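Local structure of Slr0280 protein (Synechocystis sp., 5H3K) at residues A[251-255]-A[256-260]; A[161-164]-A[165-168]. The protein is of unknown function but carries a region of the phosphodiester glycosidase (NAGPA) family, so a glycosidase-like activity is possible but unproven. All blocks are in the same frame, centred on the assembly; numbering follows the deposited sequence.

In the fold
Interactions 1 and 2 are the turn regions of two hairpins that share one four-stranded antiparallel sheet. Its order is 153-161, 164-171, 258-264, 247-253. Interaction 2 closes the first hairpin and interaction 1 the second. Strands 164-171 and 258-264 run antiparallel side by side in the middle of the sheet, so the two turns lie at opposite ends of this pair. The contact centres are about 15 Å apart. The interactions meet through side chains: V260 CG1 packs at 3.2 Å on R166 NE, itself salt-bridged to D262, and R258 CG on V168 CG1 at 3.8 Å. The centres lie about 33 Å (interaction 1) and 32 Å (interaction 2) from the centre of the chain, near its surface.

Interaction 1 of 2, residues A[251-255]-A[256-260]; sequences STLTS and PFRLV
L253 and R258 are the last hydrogen-bonded pair of a beta hairpin, with T254 to F257 between them, and the guanidinium of R258 folds back over this loop. Four backbone bonds join the strands. S251 and V260 form one hydrogen-bonded pair, with V260 N to S251 O at 2.8 Å. L253 and R258 form the other. Here R258 N reaches L253 O from above the carbonyl plane. The loop contains a cis peptide bond between S255 and P256.

The arginine adds two bonds to loop carbonyls. A bend at chi3 (-78°) turns the group toward them. NH2 of R258 donates to T254 O at 3.0 Å, and NE of R258 donates to P256 O at 2.9 Å. Both oxygens lie in the guanidinium plane.

L253, R258 and V260 share one face of the hairpin. L253 CD1 lies over the guanidinium centre, 3.7 Å above its plane, and makes an apolar contact with V260 CG2 at 3.8 Å. T252 and L259 occupy the other face, where W177 packs on both.

T254 O and P256 O are only 3.2 Å apart and cannot bond each other. The arginine's charge would be expected to offset their repulsion, while two in-plane bonds fix its rotation.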
loop_
_atom_site.group_PDB
_atom_site.type_symbol
_atom_site.label_atom_id
_atom_site.label_comp_id
_atom_site.label_asym_id
_atom_site.label_seq_id
_atom_site.Cartn_x
_atom_site.Cartn_y
_atom_site.Cartn_z
ATOM N N SER A 251 -1.943 -9.302 23.930
ATOM C CA SER A 251 -2.363 -8.196 24.791
ATOM C C SER A 251 -1.613 -8.221 26.116
ATOM O O SER A 251 -0.827 -9.140 26.378
ATOM C CB SER A 251 -3.861 -8.267 25.049
ATOM O OG SER A 251 -4.202 -9.529 25.594
ATOM N N THR A 252 -1.849 -7.213 26.954
ATOM C CA THR A 252 -1.139 -7.116 28.227
ATOM C C THR A 252 -2.106 -7.097 29.413
ATOM O O THR A 252 -3.296 -6.811 29.252
ATOM C CB THR A 252 -0.224 -5.880 28.284
ATOM O OG1 THR A 252 -1.022 -4.688 28.269
ATOM C CG2 THR A 252 0.741 -5.869 27.102
ATOM N N LEU A 253 -1.586 -7.431 30.593
ATOM C CA LEU A 253 -2.349 -7.393 31.841
ATOM C C LEU A 253 -1.422 -6.934 32.951
ATOM O O LEU A 253 -0.203 -6.912 32.774
ATOM C CB LEU A 253 -2.908 -8.775 32.182
ATOM C CG LEU A 253 -4.039 -9.342 31.319
ATOM C CD1 LEU A 253 -4.403 -10.756 31.748
ATOM C CD2 LEU A 253 -5.262 -8.438 31.365
ATOM N N THR A 254 -1.998 -6.568 34.095
ATOM C CA THR A 254 -1.208 -6.183 35.265
ATOM C C THR A 254 -1.604 -7.030 36.465
ATOM O O THR A 254 -2.551 -7.821 36.387
ATOM C CB THR A 254 -1.400 -4.698 35.640
ATOM O OG1 THR A 254 -2.799 -4.411 35.757
ATOM C CG2 THR A 254 -0.797 -3.800 34.582
ATOM N N SER A 255 -0.873 -6.858 37.565
ATOM C CA SER A 255 -1.145 -7.574 38.821
ATOM C C SER A 255 -1.411 -9.067 38.643
ATOM O O SER A 255 -2.521 -9.533 38.910
ATOM C CB SER A 255 -2.327 -6.925 39.548
ATOM O OG SER A 255 -2.116 -5.529 39.675
ATOM N N PRO A 256 -0.400 -9.825 38.178
ATOM C CA PRO A 256 0.943 -9.349 37.853
ATOM C C PRO A 256 1.058 -8.967 36.378
ATOM O O PRO A 256 0.182 -9.324 35.576
ATOM C CB PRO A 256 1.800 -10.583 38.133
ATOM C CG PRO A 256 0.916 -11.715 37.686
ATOM C CD PRO A 256 -0.515 -11.282 37.985
ATOM N N PHE A 257 2.116 -8.237 36.034
ATOM C CA PHE A 257 2.395 -7.917 34.633
ATOM C C PHE A 257 2.426 -9.218 33.822
ATOM O O PHE A 257 3.100 -10.180 34.212
ATOM C CB PHE A 257 3.754 -7.239 34.506
ATOM C CG PHE A 257 3.833 -5.876 35.146
ATOM C CD1 PHE A 257 4.833 -5.591 36.063
ATOM C CD2 PHE A 257 2.935 -4.874 34.803
ATOM C CE1 PHE A 257 4.930 -4.339 36.648
ATOM C CE2 PHE A 257 3.029 -3.609 35.384
ATOM C CZ PHE A 257 4.024 -3.344 36.309
ATOM N N ARG A 258 1.704 -9.246 32.702
ATOM C CA ARG A 258 1.638 -10.436 31.865
ATOM C C ARG A 258 1.530 -10.060 30.390
ATOM O O ARG A 258 0.799 -9.136 30.028
ATOM C CB ARG A 258 0.412 -11.277 32.242
ATOM C CG ARG A 258 0.548 -12.115 33.516
ATOM C CD ARG A 258 -0.810 -12.593 34.002
ATOM N NE ARG A 258 -1.540 -11.526 34.689
ATOM C CZ ARG A 258 -2.813 -11.603 35.058
ATOM N NH1 ARG A 258 -3.514 -12.696 34.794
ATOM N NH2 ARG A 258 -3.384 -10.577 35.677
ATOM N N LEU A 259 2.263 -10.769 29.537
ATOM C CA LEU A 259 2.005 -10.689 28.108
ATOM C C LEU A 259 1.156 -11.904 27.769
ATOM O O LEU A 259 1.554 -13.043 28.025
ATOM C CB LEU A 259 3.303 -10.686 27.290
ATOM C CG LEU A 259 3.126 -10.351 25.801
ATOM C CD1 LEU A 259 2.727 -8.892 25.618
ATOM C CD2 LEU A 259 4.375 -10.668 24.988
ATOM N N VAL A 260 -0.030 -11.663 27.218
ATOM C CA VAL A 260 -0.949 -12.740 26.898
ATOM C C VAL A 260 -0.940 -12.990 25.393
ATOM O O VAL A 260 -1.227 -12.084 24.605
ATOM C CB VAL A 260 -2.372 -12.383 27.348
ATOM C CG1 VAL A 260 -3.321 -13.526 27.051
ATOM C CG2 VAL A 260 -2.381 -12.067 28.827
#

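Interaction 2 of 2, residues A[161-164]-A[165-168]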
loop_
_atom_site.group_PDB
_atom_site.type_symbol
_atom_site.label_atom_id
_atom_site.label_comp_id
_atom_site.label_asym_id
_atom_site.label_seq_id
_atom_site.Cartn_x
_atom_site.Cartn_y
_atom_site.Cartn_z
ATOM N N GLN A 161 -8.356 -22.921 25.259
ATOM C CA GLN A 161 -9.501 -22.034 25.445
ATOM C C GLN A 161 -10.545 -22.435 24.422
ATOM O O GLN A 161 -10.289 -23.316 23.604
ATOM C CB GLN A 161 -9.115 -20.569 25.236
ATOM C CG GLN A 161 -7.924 -20.089 26.070
ATOM C CD GLN A 161 -8.245 -19.929 27.548
ATOM O OE1 GLN A 161 -9.155 -19.190 27.922
ATOM N NE2 GLN A 161 -7.492 -20.621 28.394
ATOM N N SER A 162 -11.711 -21.792 24.455
ATOM C CA SER A 162 -12.785 -22.130 23.522
ATOM C C SER A 162 -12.358 -21.899 22.070
ATOM O O SER A 162 -12.714 -22.665 21.171
ATOM C CB SER A 162 -14.045 -21.317 23.834
ATOM O OG SER A 162 -13.822 -19.931 23.648
ATOM N N TRP A 163 -11.570 -20.849 21.857
ATOM C CA TRP A 163 -11.206 -20.427 20.508
ATOM C C TRP A 163 -9.808 -20.840 20.052
ATOM O O TRP A 163 -9.400 -20.525 18.927
ATOM C CB TRP A 163 -11.358 -18.917 20.388
ATOM C CG TRP A 163 -11.061 -18.196 21.661
ATOM C CD1 TRP A 163 -11.961 -17.587 22.491
ATOM C CD2 TRP A 163 -9.773 -18.003 22.257
ATOM N NE1 TRP A 163 -11.310 -17.023 23.568
ATOM C CE2 TRP A 163 -9.971 -17.267 23.448
ATOM C CE3 TRP A 163 -8.477 -18.380 21.899
ATOM C CZ2 TRP A 163 -8.912 -16.902 24.280
ATOM C CZ3 TRP A 163 -7.428 -18.013 22.727
ATOM C CH2 TRP A 163 -7.653 -17.287 23.905
ATOM N N GLY A 164 -9.075 -21.532 20.914
ATOM C CA GLY A 164 -7.745 -21.994 20.560
ATOM C C GLY A 164 -6.879 -22.239 21.776
ATOM O O GLY A 164 -7.234 -23.019 22.654
ATOM N N GLU A 165 -5.724 -21.585 21.823
ATOM C CA GLU A 165 -4.817 -21.761 22.951
ATOM C C GLU A 165 -4.192 -20.446 23.371
ATOM O O GLU A 165 -4.079 -19.510 22.572
ATOM C CB GLU A 165 -3.715 -22.764 22.618
ATOM C CG GLU A 165 -4.182 -24.201 22.510
ATOM C CD GLU A 165 -3.065 -25.121 22.064
ATOM O OE1 GLU A 165 -3.062 -25.520 20.877
ATOM O OE2 GLU A 165 -2.182 -25.427 22.898
ATOM N N ARG A 166 -3.768 -20.388 24.623
ATOM C CA ARG A 166 -3.221 -19.164 25.182
ATOM C C ARG A 166 -1.879 -19.446 25.821
ATOM O O ARG A 166 -1.708 -20.457 26.505
ATOM C CB ARG A 166 -4.189 -18.595 26.221
ATOM C CG ARG A 166 -3.566 -17.599 27.180
ATOM C CD ARG A 166 -4.655 -16.932 28.013
ATOM N NE ARG A 166 -5.416 -15.965 27.219
ATOM C CZ ARG A 166 -6.542 -15.382 27.610
ATOM N NH1 ARG A 166 -7.074 -15.685 28.788
ATOM N NH2 ARG A 166 -7.141 -14.504 26.815
ATOM N N VAL A 167 -0.917 -18.565 25.578
ATOM C CA VAL A 167 0.363 -18.629 26.262
ATOM C C VAL A 167 0.504 -17.354 27.082
ATOM O O VAL A 167 0.268 -16.253 26.581
ATOM C CB VAL A 167 1.534 -18.741 25.264
ATOM C CG1 VAL A 167 2.868 -18.721 25.997
ATOM C CG2 VAL A 167 1.389 -20.007 24.432
ATOM N N VAL A 168 0.872 -17.495 28.348
ATOM C CA VAL A 168 1.007 -16.333 29.217
ATOM C C VAL A 168 2.441 -16.201 29.712
ATOM O O VAL A 168 2.992 -17.138 30.303
ATOM C CB VAL A 168 0.040 -16.415 30.424
ATOM C CG1 VAL A 168 0.287 -15.264 31.394
ATOM C CG2 VAL A 168 -1.411 -16.425 29.950
#
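This is a local contact round the tight turn of a beta hairpin, in which Q161 and W163 meet E165 and R166 at the start of strand 164-171. It lies at the protein surface. The hairpin joins strands 153-161 and 164-171 of a four-stranded antiparallel sheet.

No hydrogen bond links the two segments; the contact rests on packing, mostly between side chains. CG of Q161 meets CB of R166 at 4.0 Å, and the two side chains run across each other. A bend at chi2 (-72°) carries the Q161 amide over one face of the guanidinium. The two planes are 22° apart, and Q161 OE1 stays 4.2 Å from R166 NH1.

W163 presents its benzene-ring edge to R166. CZ2 of W163 shares that guanidinium face with Q161 OE1, 3.9 Å from R166 NH2, with the planes 62° apart. CZ3 of the same edge comes 3.7 Å from E165 O. One face of the indole receives CB of Q161, 3.6 Å above the plane and offset toward the rim.

The backbone is a two-residue hairpin loop, with S162 and W163 at the corners of a type I beta turn. Q161 N donates to G164 O at 2.8 Å, while the return bond from G164 N to Q161 O is weak. G164 has a positive phi, a backbone shape open to glycine, which has no side chain to strike the carbonyl O of W163.

Neighbours complete the contacts. R166 NE makes a salt bridge with D262, E165 OE1 accepts a hydrogen bond from I225 N, and R264 forms a cation-pi contact with W163.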